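Local coordinates for guanylate kinase (Coxiella burnetii, PDB 3TR0), which is a guanylate kinase that transfers a phosphate group from ATP to GMP, giving GDP and ADP, and so probably serves to recycle GMP, at residues L9-A14 with K162-L167; T21-A26 with D174-N179; K29-I34 with H182-E187; Y83-D88 with V100-D105. All blocks are in the same frame, centred on the assembly; numbering follows the deposited sequence.

Contact 1: residues L9-A14 with K162-L167; sequences LFIISA and KEFDYL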
loop_
_atom_site.group_PDB
_atom_site.type_symbol
_atom_site.label_atom_id
_atom_site.label_comp_id
_atom_site.label_asym_id
_atom_site.label_seq_id
_atom_site.Cartn_x
_atom_site.Cartn_y
_atom_site.Cartn_z
ATOM N N LEU A 9 12.499 2.341 4.936
ATOM C CA LEU A 9 13.006 3.370 4.042
ATOM C C LEU A 9 12.051 3.537 2.864
ATOM O O LEU A 9 11.595 2.560 2.285
ATOM C CB LEU A 9 14.390 2.985 3.524
ATOM C CG LEU A 9 15.460 2.706 4.584
ATOM C CD1 LEU A 9 16.767 2.314 3.912
ATOM C CD2 LEU A 9 15.657 3.922 5.474
ATOM N N PHE A 10 11.756 4.784 2.518
ATOM C CA PHE A 10 10.901 5.077 1.384
ATOM C C PHE A 10 11.682 5.888 0.376
ATOM O O PHE A 10 11.976 7.059 0.609
ATOM C CB PHE A 10 9.651 5.833 1.835
ATOM C CG PHE A 10 8.725 5.009 2.682
ATOM C CD1 PHE A 10 7.743 4.231 2.098
ATOM C CD2 PHE A 10 8.855 4.991 4.062
ATOM C CE1 PHE A 10 6.893 3.466 2.874
ATOM C CE2 PHE A 10 8.010 4.229 4.839
ATOM C CZ PHE A 10 7.030 3.460 4.244
ATOM N N ILE A 11 12.033 5.247 -0.737
ATOM C CA ILE A 11 12.849 5.874 -1.769
ATOM C C ILE A 11 11.941 6.647 -2.708
ATOM O O ILE A 11 10.957 6.107 -3.201
ATOM C CB ILE A 11 13.621 4.814 -2.580
ATOM C CG1 ILE A 11 14.521 3.985 -1.659
ATOM C CG2 ILE A 11 14.446 5.468 -3.680
ATOM C CD1 ILE A 11 14.939 2.655 -2.250
ATOM N N ILE A 12 12.271 7.913 -2.946
ATOM C CA ILE A 12 11.525 8.732 -3.888
ATOM C C ILE A 12 12.456 9.176 -5.006
ATOM O O ILE A 12 13.444 9.868 -4.751
ATOM C CB ILE A 12 10.975 9.997 -3.224
ATOM C CG1 ILE A 12 10.358 9.671 -1.864
ATOM C CG2 ILE A 12 9.960 10.664 -4.130
ATOM C CD1 ILE A 12 9.112 8.829 -1.958
ATOM N N SER A 13 12.148 8.783 -6.239
ATOM C CA SER A 13 12.976 9.167 -7.384
ATOM C C SER A 13 12.138 9.831 -8.465
ATOM O O SER A 13 10.950 9.546 -8.603
ATOM C CB SER A 13 13.711 7.956 -7.963
ATOM O OG SER A 13 14.484 7.298 -6.972
ATOM N N ALA A 14 12.766 10.724 -9.227
ATOM C CA ALA A 14 12.076 11.438 -10.290
ATOM C C ALA A 14 13.079 12.216 -11.131
ATOM O O ALA A 14 14.162 12.556 -10.656
ATOM C CB ALA A 14 11.032 12.379 -9.708
ATOM N N LYS A 162 10.761 1.194 -14.270
ATOM C CA LYS A 162 10.376 -0.205 -14.092
ATOM C C LYS A 162 10.985 -0.855 -12.853
ATOM O O LYS A 162 10.589 -1.950 -12.463
ATOM C CB LYS A 162 10.757 -1.024 -15.324
ATOM C CG LYS A 162 9.996 -0.652 -16.580
ATOM C CD LYS A 162 10.537 -1.413 -17.776
ATOM C CE LYS A 162 9.779 -1.060 -19.040
ATOM N NZ LYS A 162 8.363 -1.516 -18.981
ATOM N N GLU A 163 11.956 -0.185 -12.247
ATOM C CA GLU A 163 12.637 -0.723 -11.077
ATOM C C GLU A 163 11.926 -0.338 -9.782
ATOM O O GLU A 163 12.334 -0.742 -8.691
ATOM C CB GLU A 163 14.094 -0.248 -11.063
ATOM C CG GLU A 163 14.863 -0.696 -12.299
ATOM C CD GLU A 163 16.198 -0.009 -12.462
ATOM O OE1 GLU A 163 16.751 0.488 -11.459
ATOM O OE2 GLU A 163 16.698 0.034 -13.606
ATOM N N PHE A 164 10.849 0.429 -9.908
ATOM C CA PHE A 164 10.189 1.011 -8.742
ATOM C C PHE A 164 8.880 0.310 -8.407
ATOM O O PHE A 164 8.242 -0.266 -9.280
ATOM C CB PHE A 164 9.983 2.513 -8.951
ATOM C CG PHE A 164 11.264 3.288 -8.916
ATOM C CD1 PHE A 164 12.138 3.243 -9.987
ATOM C CD2 PHE A 164 11.616 4.024 -7.799
ATOM C CE1 PHE A 164 13.337 3.925 -9.950
ATOM C CE2 PHE A 164 12.819 4.709 -7.758
ATOM C CZ PHE A 164 13.677 4.661 -8.838
ATOM N N ASP A 165 8.492 0.362 -7.136
ATOM C CA ASP A 165 7.283 -0.324 -6.671
ATOM C C ASP A 165 5.994 0.409 -7.035
ATOM O O ASP A 165 4.966 -0.215 -7.293
ATOM C CB ASP A 165 7.341 -0.517 -5.154
ATOM C CG ASP A 165 8.541 -1.327 -4.716
ATOM O OD1 ASP A 165 8.726 -2.449 -5.226
ATOM O OD2 ASP A 165 9.304 -0.839 -3.865
ATOM N N TYR A 166 6.046 1.736 -7.026
ATOM C CA TYR A 166 4.870 2.563 -7.260
ATOM C C TYR A 166 5.205 3.658 -8.245
ATOM O O TYR A 166 6.348 4.122 -8.291
ATOM C CB TYR A 166 4.417 3.219 -5.952
ATOM C CG TYR A 166 4.002 2.222 -4.893
ATOM C CD1 TYR A 166 2.718 1.686 -4.880
ATOM C CD2 TYR A 166 4.892 1.812 -3.918
ATOM C CE1 TYR A 166 2.336 0.761 -3.910
ATOM C CE2 TYR A 166 4.525 0.893 -2.949
ATOM C CZ TYR A 166 3.249 0.372 -2.950
ATOM O OH TYR A 166 2.891 -0.539 -1.981
ATOM N N LEU A 167 4.208 4.068 -9.021
ATOM C CA LEU A 167 4.332 5.233 -9.888
ATOM C C LEU A 167 3.272 6.260 -9.507
ATOM O O LEU A 167 2.095 5.928 -9.370
ATOM C CB LEU A 167 4.164 4.838 -11.362
ATOM C CG LEU A 167 5.023 3.697 -11.905
ATOM C CD1 LEU A 167 4.708 3.481 -13.379
ATOM C CD2 LEU A 167 6.508 3.982 -11.719
#
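S13, at the end of strand 9-13, and F164, just before strand 166-169, face each other with their CA atoms 8.7 Å apart, too far for any backbone pairing. Both strands belong to the parallel sheet of the P-loop kinase fold, where strand 120-125 runs between them, so side chains alone bridge the gap. F164 suits this buried spot because a broad flat ring can span the distance. Its CG lies beside the backbone N (chi1 -70°), which sends the far end of the ring to S13. Around the same ring, R113 makes a cation-pi contact and F123 meets it edge-to-face. I11 adds a looser apolar touch, CG2 standing 4.5 Å from F164 CE2. Serine is small enough to fit against the ring, S13 CB lying 3.4 Å from F164 CZ, and its hydroxyl is satisfied by a hydrogen bond to the carbonyl of I104. S13 OG lies at the ring edge, near the ring plane, 3.2 Å from F164 CE2 and 3.3 Å from F164 CZ.

Contact 2: residues T21-A26 with D174-N179; sequences TSLVRA and DQAVQN. With SO4 (sulfate ion), chain B.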
loop_
_atom_site.group_PDB
_atom_site.type_symbol
_atom_site.label_atom_id
_atom_site.label_comp_id
_atom_site.label_asym_id
_atom_site.label_seq_id
_atom_site.Cartn_x
_atom_site.Cartn_y
_atom_site.Cartn_z
ATOM N N THR A 21 10.951 17.478 -4.872
ATOM C CA THR A 21 11.341 18.083 -3.601
ATOM C C THR A 21 10.152 18.707 -2.874
ATOM O O THR A 21 9.986 18.520 -1.669
ATOM C CB THR A 21 12.460 19.122 -3.775
ATOM O OG1 THR A 21 13.644 18.461 -4.235
ATOM C CG2 THR A 21 12.757 19.805 -2.452
ATOM N N SER A 22 9.313 19.428 -3.610
ATOM C CA SER A 22 8.144 20.067 -3.011
ATOM C C SER A 22 7.133 19.050 -2.482
ATOM O O SER A 22 6.557 19.241 -1.413
ATOM C CB SER A 22 7.475 21.010 -4.010
ATOM O OG SER A 22 8.331 22.100 -4.311
ATOM N N LEU A 23 6.914 17.979 -3.239
ATOM C CA LEU A 23 6.000 16.918 -2.815
ATOM C C LEU A 23 6.457 16.298 -1.503
ATOM O O LEU A 23 5.667 16.123 -0.576
ATOM C CB LEU A 23 5.906 15.823 -3.874
ATOM C CG LEU A 23 5.152 16.124 -5.170
ATOM C CD1 LEU A 23 5.292 14.953 -6.128
ATOM C CD2 LEU A 23 3.693 16.407 -4.873
ATOM N N VAL A 24 7.736 15.949 -1.446
ATOM C CA VAL A 24 8.303 15.303 -0.270
ATOM C C VAL A 24 8.211 16.196 0.967
ATOM O O VAL A 24 7.944 15.716 2.067
ATOM C CB VAL A 24 9.762 14.872 -0.515
ATOM C CG1 VAL A 24 10.386 14.366 0.768
ATOM C CG2 VAL A 24 9.815 13.791 -1.586
ATOM N N ARG A 25 8.408 17.494 0.782
ATOM C CA ARG A 25 8.310 18.431 1.902
ATOM C C ARG A 25 6.888 18.548 2.450
ATOM O O ARG A 25 6.692 18.680 3.661
ATOM C CB ARG A 25 8.872 19.800 1.520
ATOM C CG ARG A 25 10.384 19.798 1.404
ATOM C CD ARG A 25 10.934 21.145 0.971
ATOM N NE ARG A 25 12.395 21.135 0.953
ATOM C CZ ARG A 25 13.146 22.067 0.375
ATOM N NH1 ARG A 25 12.577 23.089 -0.248
ATOM N NH2 ARG A 25 14.469 21.972 0.415
ATOM N N ALA A 26 5.900 18.488 1.564
ATOM C CA ALA A 26 4.505 18.498 1.987
ATOM C C ALA A 26 4.137 17.178 2.659
ATOM O O ALA A 26 3.365 17.152 3.616
ATOM C CB ALA A 26 3.592 18.762 0.806
ATOM N N ASP A 174 -1.934 18.453 -4.690
ATOM C CA ASP A 174 -2.672 17.863 -3.577
ATOM C C ASP A 174 -2.930 16.375 -3.783
ATOM O O ASP A 174 -2.798 15.578 -2.854
ATOM C CB ASP A 174 -3.998 18.591 -3.364
ATOM C CG ASP A 174 -3.828 19.919 -2.656
ATOM O OD1 ASP A 174 -3.654 19.917 -1.420
ATOM O OD2 ASP A 174 -3.880 20.964 -3.334
ATOM N N GLN A 175 -3.305 15.999 -5.000
ATOM C CA GLN A 175 -3.613 14.601 -5.285
ATOM C C GLN A 175 -2.363 13.730 -5.207
ATOM O O GLN A 175 -2.405 12.612 -4.686
ATOM C CB GLN A 175 -4.286 14.478 -6.655
ATOM C CG GLN A 175 -5.616 15.208 -6.719
ATOM C CD GLN A 175 -6.020 15.565 -8.132
ATOM O OE1 GLN A 175 -5.529 14.976 -9.094
ATOM N NE2 GLN A 175 -6.913 16.540 -8.264
ATOM N N ALA A 176 -1.251 14.252 -5.716
ATOM C CA ALA A 176 0.018 13.533 -5.672
ATOM C C ALA A 176 0.482 13.328 -4.231
ATOM O O ALA A 176 0.931 12.243 -3.864
ATOM C CB ALA A 176 1.077 14.277 -6.470
ATOM N N VAL A 177 0.380 14.374 -3.415
ATOM C CA VAL A 177 0.698 14.249 -1.995
ATOM C C VAL A 177 -0.194 13.190 -1.355
ATOM O O VAL A 177 0.288 12.312 -0.641
ATOM C CB VAL A 177 0.529 15.583 -1.247
ATOM C CG1 VAL A 177 0.739 15.385 0.251
ATOM C CG2 VAL A 177 1.500 16.624 -1.793
ATOM N N GLN A 178 -1.497 13.265 -1.617
ATOM C CA GLN A 178 -2.428 12.287 -1.052
ATOM C C GLN A 178 -2.080 10.857 -1.470
ATOM O O GLN A 178 -2.259 9.921 -0.700
ATOM C CB GLN A 178 -3.875 12.608 -1.434
ATOM C CG GLN A 178 -4.886 11.609 -0.887
ATOM C CD GLN A 178 -4.922 11.584 0.634
ATOM O OE1 GLN A 178 -5.421 12.514 1.269
ATOM N NE2 GLN A 178 -4.388 10.515 1.225
ATOM N N ASN A 179 -1.588 10.685 -2.691
ATOM C CA ASN A 179 -1.182 9.359 -3.143
ATOM C C ASN A 179 0.063 8.857 -2.423
ATOM O O ASN A 179 0.160 7.678 -2.080
ATOM C CB ASN A 179 -0.994 9.327 -4.657
ATOM C CG ASN A 179 -2.315 9.307 -5.394
ATOM O OD1 ASN A 179 -3.306 8.782 -4.886
ATOM N ND2 ASN A 179 -2.341 9.880 -6.587
HETATM S S SO4 B . 12.387 18.387 -8.683
HETATM O O1 SO4 B . 12.628 18.434 -7.245
HETATM O O2 SO4 B . 13.617 18.698 -9.398
HETATM O O3 SO4 B . 11.932 17.048 -9.072
HETATM O O4 SO4 B . 11.383 19.382 -9.041
#
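L23 reaches from helix 20-30 to A176 and V177 of helix 173-187; the axes of the two helices, taken over 21-26 and 174-179, pass 9.6 Å apart at a crossing angle of -59°. Its CB is still set back, 4.9 Å from V177 CG2. CG lies beside the backbone N and carries the chain on toward the second helix. There the leucine forks: CD1, anti to CA (chi2 175°), stays 4.3 Å from A176 CB, while CD2 makes the real contact. L23 CD2 sits 3.7 Å from A176 CB and 3.8 Å from V177 CG2, the leucine and the valine sliding past each other in opposite directions. V177 CG2 also meets A26 CB at 4.0 Å, one turn further along. Alanine at 26 and 176 keeps the helix surfaces low, whereas the branched L23 and V177 fill the interface between them; F173 and L180 also pack on L23.

At the start of the first helix, T21 belongs to the predicted ATP site. T21 N donates to sulfate O1 over 3.1 Å, nearly straight at 169°, and G17, G19 and K20 give further backbone amides. The sulfate, probably from the crystallisation liquor, sits in a position consistent with a P-loop's ATP phosphate. The helix has two chemistries: polar amides grip the anion at its N-terminal end, while its packing on the second helix is apolar and rests on burying well-fitted methyl groups.

Contact 3: residues K29-I34 with H182-E187; sequences KALAEI and HIISAE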
loop_
_atom_site.group_PDB
_atom_site.type_symbol
_atom_site.label_atom_id
_atom_site.label_comp_id
_atom_site.label_asym_id
_atom_site.label_seq_id
_atom_site.Cartn_x
_atom_site.Cartn_y
_atom_site.Cartn_z
ATOM N N LYS A 29 4.996 17.048 6.255
ATOM C CA LYS A 29 4.144 17.938 7.036
ATOM C C LYS A 29 2.806 17.280 7.347
ATOM O O LYS A 29 2.174 17.581 8.359
ATOM C CB LYS A 29 3.921 19.261 6.296
ATOM C CG LYS A 29 4.829 20.382 6.764
ATOM C CD LYS A 29 6.248 19.881 6.957
ATOM C CE LYS A 29 7.103 20.895 7.699
ATOM N NZ LYS A 29 8.436 20.331 8.049
ATOM N N ALA A 30 2.387 16.371 6.475
ATOM C CA ALA A 30 1.092 15.712 6.608
ATOM C C ALA A 30 1.148 14.454 7.472
ATOM O O ALA A 30 0.141 14.049 8.055
ATOM C CB ALA A 30 0.534 15.383 5.235
ATOM N N LEU A 31 2.323 13.837 7.551
ATOM C CA LEU A 31 2.489 12.590 8.289
ATOM C C LEU A 31 3.385 12.747 9.504
ATOM O O LEU A 31 4.285 13.585 9.523
ATOM C CB LEU A 31 3.079 11.506 7.384
ATOM C CG LEU A 31 2.166 10.828 6.365
ATOM C CD1 LEU A 31 2.976 9.866 5.509
ATOM C CD2 LEU A 31 1.032 10.104 7.068
ATOM N N ALA A 32 3.142 11.921 10.514
ATOM C CA ALA A 32 4.002 11.883 11.687
ATOM C C ALA A 32 5.004 10.740 11.564
ATOM O O ALA A 32 4.816 9.823 10.764
ATOM C CB ALA A 32 3.164 11.723 12.950
ATOM N N GLU A 33 6.069 10.812 12.356
ATOM C CA GLU A 33 7.039 9.727 12.481
ATOM C C GLU A 33 7.729 9.376 11.164
ATOM O O GLU A 33 7.998 8.209 10.881
ATOM C CB GLU A 33 6.379 8.488 13.094
ATOM C CG GLU A 33 5.796 8.736 14.477
ATOM C CD GLU A 33 5.146 7.500 15.071
ATOM O OE1 GLU A 33 5.762 6.874 15.960
ATOM O OE2 GLU A 33 4.019 7.156 14.652
ATOM N N ILE A 34 8.017 10.397 10.367
ATOM C CA ILE A 34 8.754 10.209 9.127
ATOM C C ILE A 34 9.604 11.446 8.865
ATOM O O ILE A 34 9.134 12.574 8.997
ATOM C CB ILE A 34 7.803 9.898 7.939
ATOM C CG1 ILE A 34 8.595 9.541 6.678
ATOM C CG2 ILE A 34 6.857 11.056 7.683
ATOM C CD1 ILE A 34 7.740 8.925 5.575
ATOM N N HIS A 182 -1.152 7.617 0.879
ATOM C CA HIS A 182 -1.714 6.270 0.774
ATOM C C HIS A 182 -0.611 5.220 0.840
ATOM O O HIS A 182 -0.743 4.212 1.529
ATOM C CB HIS A 182 -2.497 6.083 -0.538
ATOM C CG HIS A 182 -3.813 6.800 -0.573
ATOM N ND1 HIS A 182 -4.649 6.882 0.519
ATOM C CD2 HIS A 182 -4.440 7.463 -1.575
ATOM C CE1 HIS A 182 -5.731 7.565 0.194
ATOM N NE2 HIS A 182 -5.631 7.929 -1.071
ATOM N N ILE A 183 0.470 5.454 0.102
ATOM C CA ILE A 183 1.529 4.461 -0.034
ATOM C C ILE A 183 2.249 4.214 1.292
ATOM O O ILE A 183 2.482 3.070 1.677
ATOM C CB ILE A 183 2.529 4.849 -1.139
ATOM C CG1 ILE A 183 1.855 4.746 -2.515
ATOM C CG2 ILE A 183 3.767 3.963 -1.079
ATOM C CD1 ILE A 183 2.568 5.522 -3.619
ATOM N N ILE A 184 2.608 5.288 1.984
ATOM C CA ILE A 184 3.271 5.152 3.276
ATOM C C ILE A 184 2.315 4.603 4.329
ATOM O O ILE A 184 2.688 3.757 5.140
ATOM C CB ILE A 184 3.876 6.486 3.744
ATOM C CG1 ILE A 184 5.070 6.842 2.859
ATOM C CG2 ILE A 184 4.301 6.397 5.211
ATOM C CD1 ILE A 184 5.523 8.277 2.972
ATOM N N SER A 185 1.074 5.077 4.301
ATOM C CA SER A 185 0.067 4.633 5.263
ATOM C C SER A 185 -0.215 3.134 5.138
ATOM O O SER A 185 -0.383 2.440 6.143
ATOM C CB SER A 185 -1.226 5.437 5.092
ATOM O OG SER A 185 -1.026 6.804 5.428
ATOM N N ALA A 186 -0.272 2.642 3.904
ATOM C CA ALA A 186 -0.502 1.219 3.656
ATOM C C ALA A 186 0.671 0.374 4.139
ATOM O O ALA A 186 0.476 -0.706 4.689
ATOM C CB ALA A 186 -0.767 0.963 2.169
ATOM N N GLU A 187 1.892 0.856 3.918
ATOM C CA GLU A 187 3.076 0.134 4.380
ATOM C C GLU A 187 2.999 -0.080 5.884
ATOM O O GLU A 187 3.369 -1.138 6.396
ATOM C CB GLU A 187 4.353 0.906 4.032
ATOM C CG GLU A 187 5.646 0.128 4.279
ATOM C CD GLU A 187 6.136 0.187 5.719
ATOM O OE1 GLU A 187 5.594 0.973 6.527
ATOM O OE2 GLU A 187 7.073 -0.569 6.042
#
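L31, where the chain leaves helix 20-30, and I34, at the start of strand 34-36, converge on I184 of helix 173-187 from two different directions. I184 is modelled in two conformers, and the distances given are those of one. L31 is the first residue to leave helical backbone angles, and its side chain meets I184 at a slant. L31 CD1 lies over the branched base of the isoleucine, 3.7 Å from I184 CG2 and 3.9 Å from I184 CB. The other methyl, L31 CD2, passes 4.2 Å from S185 OG, a hydroxyl already hydrogen-bonded to the carbonyl of I181, so its hydrogen-bonding need is met although a leucine methyl lies beside it.

I34 approaches end-on. With CG1 anti to the backbone N (chi1 -173°) and the chain extended beyond it, the side chain stretches straight at I184, and the two meet tip to tip through their CD1 atoms, though the apparent tightness there is doubtful. L31 thus lies across I184 and also approaches its CD1. All three are apolar and branched, which suits a partly buried place where no hydrogen bond crosses between the two segments.

In the fold, I34 begins edge strand 34-36 and packs on D99 and L101 of strand 99-103, while I184 rests on F10 of strand 9-13. R188, just past the second helix, packs on L31 and donates to the carbonyl of A32; H182 of that helix meets H182 of the second subunit.

Contact 4: residues Y83-D88 with V100-D105; sequences YGTEKD and VLLEID. With 5GP (guanosine-5'-monophosphate), chain D.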
loop_
_atom_site.group_PDB
_atom_site.type_symbol
_atom_site.label_atom_id
_atom_site.label_comp_id
_atom_site.label_asym_id
_atom_site.label_seq_id
_atom_site.Cartn_x
_atom_site.Cartn_y
_atom_site.Cartn_z
ATOM N N TYR A 83 26.624 12.846 -4.872
ATOM C CA TYR A 83 25.556 12.896 -3.884
ATOM C C TYR A 83 25.562 11.602 -3.071
ATOM O O TYR A 83 25.803 10.521 -3.609
ATOM C CB TYR A 83 24.195 13.007 -4.577
ATOM C CG TYR A 83 24.035 14.175 -5.523
ATOM C CD1 TYR A 83 23.250 15.266 -5.178
ATOM C CD2 TYR A 83 24.640 14.173 -6.772
ATOM C CE1 TYR A 83 23.084 16.330 -6.042
ATOM C CE2 TYR A 83 24.485 15.233 -7.643
ATOM C CZ TYR A 83 23.704 16.308 -7.272
ATOM O OH TYR A 83 23.541 17.367 -8.134
ATOM N N GLY A 84 25.270 11.701 -1.780
ATOM C CA GLY A 84 25.227 10.513 -0.950
ATOM C C GLY A 84 24.356 10.641 0.281
ATOM O O GLY A 84 24.082 11.745 0.751
ATOM N N THR A 85 23.923 9.496 0.800
ATOM C CA THR A 85 23.119 9.441 2.012
ATOM C C THR A 85 23.988 9.015 3.186
ATOM O O THR A 85 24.466 7.882 3.232
ATOM C CB THR A 85 21.961 8.427 1.871
ATOM O OG1 THR A 85 21.082 8.845 0.820
ATOM C CG2 THR A 85 21.173 8.330 3.167
ATOM N N GLU A 86 24.194 9.923 4.132
ATOM C CA GLU A 86 24.983 9.609 5.318
ATOM C C GLU A 86 24.294 8.484 6.089
ATOM O O GLU A 86 23.105 8.567 6.415
ATOM C CB GLU A 86 25.179 10.856 6.182
ATOM C CG GLU A 86 26.302 10.750 7.211
ATOM C CD GLU A 86 25.841 10.123 8.505
ATOM O OE1 GLU A 86 24.734 10.471 8.966
ATOM O OE2 GLU A 86 26.576 9.281 9.060
ATOM N N LYS A 87 25.045 7.422 6.359
ATOM C CA LYS A 87 24.474 6.186 6.886
ATOM C C LYS A 87 23.971 6.289 8.324
ATOM O O LYS A 87 22.897 5.788 8.653
ATOM C CB LYS A 87 25.495 5.051 6.793
ATOM C CG LYS A 87 24.966 3.719 7.301
ATOM C CD LYS A 87 26.086 2.721 7.518
ATOM C CE LYS A 87 27.065 3.222 8.566
ATOM N NZ LYS A 87 28.168 2.251 8.813
ATOM N N ASP A 88 24.756 6.920 9.190
ATOM C CA ASP A 88 24.451 6.891 10.614
ATOM C C ASP A 88 23.151 7.608 10.961
ATOM O O ASP A 88 22.378 7.138 11.799
ATOM C CB ASP A 88 25.613 7.446 11.438
ATOM C CG ASP A 88 25.564 6.992 12.878
ATOM O OD1 ASP A 88 25.691 5.773 13.119
ATOM O OD2 ASP A 88 25.388 7.846 13.768
ATOM N N VAL A 100 12.088 6.774 7.102
ATOM C CA VAL A 100 12.990 7.736 6.487
ATOM C C VAL A 100 12.702 7.854 5.006
ATOM O O VAL A 100 12.565 6.849 4.311
ATOM C CB VAL A 100 14.457 7.338 6.670
ATOM C CG1 VAL A 100 15.363 8.269 5.858
ATOM C CG2 VAL A 100 14.837 7.374 8.152
ATOM N N LEU A 101 12.606 9.090 4.535
ATOM C CA LEU A 101 12.437 9.361 3.117
ATOM C C LEU A 101 13.789 9.619 2.479
ATOM O O LEU A 101 14.566 10.440 2.969
ATOM C CB LEU A 101 11.533 10.572 2.920
ATOM C CG LEU A 101 10.057 10.298 3.199
ATOM C CD1 LEU A 101 9.326 11.574 3.555
ATOM C CD2 LEU A 101 9.428 9.628 1.994
ATOM N N LEU A 102 14.072 8.907 1.395
ATOM C CA LEU A 102 15.317 9.107 0.662
ATOM C C LEU A 102 15.015 9.657 -0.727
ATOM O O LEU A 102 14.471 8.954 -1.580
ATOM C CB LEU A 102 16.094 7.793 0.550
ATOM C CG LEU A 102 16.490 7.099 1.862
ATOM C CD1 LEU A 102 17.084 5.723 1.589
ATOM C CD2 LEU A 102 17.460 7.956 2.637
ATOM N N GLU A 103 15.354 10.923 -0.946
ATOM C CA GLU A 103 15.192 11.525 -2.262
ATOM C C GLU A 103 16.479 11.294 -3.025
ATOM O O GLU A 103 17.402 12.104 -2.949
ATOM C CB GLU A 103 14.941 13.024 -2.140
ATOM C CG GLU A 103 13.695 13.401 -1.374
ATOM C CD GLU A 103 13.546 14.905 -1.238
ATOM O OE1 GLU A 103 14.373 15.525 -0.536
ATOM O OE2 GLU A 103 12.610 15.469 -1.842
ATOM N N ILE A 104 16.551 10.173 -3.734
ATOM C CA ILE A 104 17.783 9.764 -4.393
ATOM C C ILE A 104 17.498 9.297 -5.813
ATOM O O ILE A 104 16.351 9.026 -6.154
ATOM C CB ILE A 104 18.490 8.643 -3.611
ATOM C CG1 ILE A 104 17.567 7.435 -3.451
ATOM C CG2 ILE A 104 18.932 9.145 -2.237
ATOM C CD1 ILE A 104 18.185 6.288 -2.671
ATOM N N ASP A 105 18.537 9.210 -6.643
ATOM C CA ASP A 105 18.345 8.842 -8.042
ATOM C C ASP A 105 18.238 7.333 -8.197
ATOM O O ASP A 105 18.256 6.599 -7.207
ATOM C CB ASP A 105 19.461 9.400 -8.937
ATOM C CG ASP A 105 20.711 8.541 -8.930
ATOM O OD1 ASP A 105 21.034 7.965 -7.878
ATOM O OD2 ASP A 105 21.379 8.444 -9.984
HETATM P P 5GP D . 19.939 18.534 -7.554
HETATM O O1P 5GP D . 19.482 19.144 -6.252
HETATM O O2P 5GP D . 21.364 18.762 -7.985
HETATM O O3P 5GP D . 18.989 18.971 -8.645
HETATM O "O5'" 5GP D . 19.630 16.974 -7.540
HETATM C "C5'" 5GP D . 20.175 16.113 -8.525
HETATM C "C4'" 5GP D . 19.644 14.712 -8.378
HETATM O "O4'" 5GP D . 20.553 13.934 -7.574
HETATM C "C3'" 5GP D . 18.319 14.586 -7.645
HETATM O "O3'" 5GP D . 17.202 14.860 -8.472
HETATM C "C2'" 5GP D . 18.348 13.155 -7.120
HETATM O "O2'" 5GP D . 17.889 12.252 -8.115
HETATM C "C1'" 5GP D . 19.848 12.914 -6.913
HETATM N N9 5GP D . 20.231 12.921 -5.490
HETATM C C8 5GP D . 20.121 13.899 -4.582
HETATM N N7 5GP D . 20.629 13.453 -3.405
HETATM C C5 5GP D . 21.055 12.182 -3.598
HETATM C C6 5GP D . 21.651 11.214 -2.797
HETATM O O6 5GP D . 21.903 11.439 -1.588
HETATM N N1 5GP D . 21.955 10.025 -3.331
HETATM C C2 5GP D . 21.697 9.745 -4.616
HETATM N N2 5GP D . 22.009 8.538 -5.143
HETATM N N3 5GP D . 21.120 10.661 -5.414
HETATM C C4 5GP D . 20.803 11.874 -4.918
#
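The GMP pocket opens between the GMP-binding sheet, represented by strand 81-86, and strand 99-103 of the parallel core, and T85 is where the two sides touch. T85 CG2 packs 3.8 Å from L102 CD2, and T85 OG1 lies 3.7 Å from I104 CG2, each pair crossing at about a right angle. Threonine suits the junction because its methyl can join the core while its hydroxyl bonds to E74, which also binds the nucleotide.

Beside this junction the guanine is sandwiched. Y83 CB rests over one face, 3.4 Å from GMP C5, and on the opposite face I104 CG2 comes within 3.3 Å of GMP N1. The tyrosine ring swings out along the sugar: GMP O4' stands above the centre of one ring face, and Y83 OH donates to GMP O2P over 2.6 Å. D105 reads the base, OD1 accepting from GMP N2 at 3.0 Å, nearly straight at 168°. Its OD1 also takes the amide of G108, so the N-cap of helix 106-115 helps hold the carboxylate. An acidic group at the exocyclic amine and a tyrosine on the phosphate, with the base clamped between two domains, are typical of the GMP site of guanylate kinases.

In the fold
Contacts 1, 2 and 4 are buried, whereas contact 3 is only partly so and lies furthest from the chain's centre. Contacts 2 and 3 use the same pair of helices, 20-30 and 173-187, at successive points, and both are apolar. Strand 9-13 turns F10 and I12 to those helices, and I11 and S13, which make contact 1, to the other face. Strands 9-13 and 99-103 are neighbours in the sheet, so S13 of contact 1 bonds to I104 of contact 4. Polar chemistry gathers at the ligand ends, sulfate in contact 2 and GMP in contact 4, while E103 packs against T21 and V24 between them. Contacts 1 to 3 also reach the second subunit; contact 4 does not.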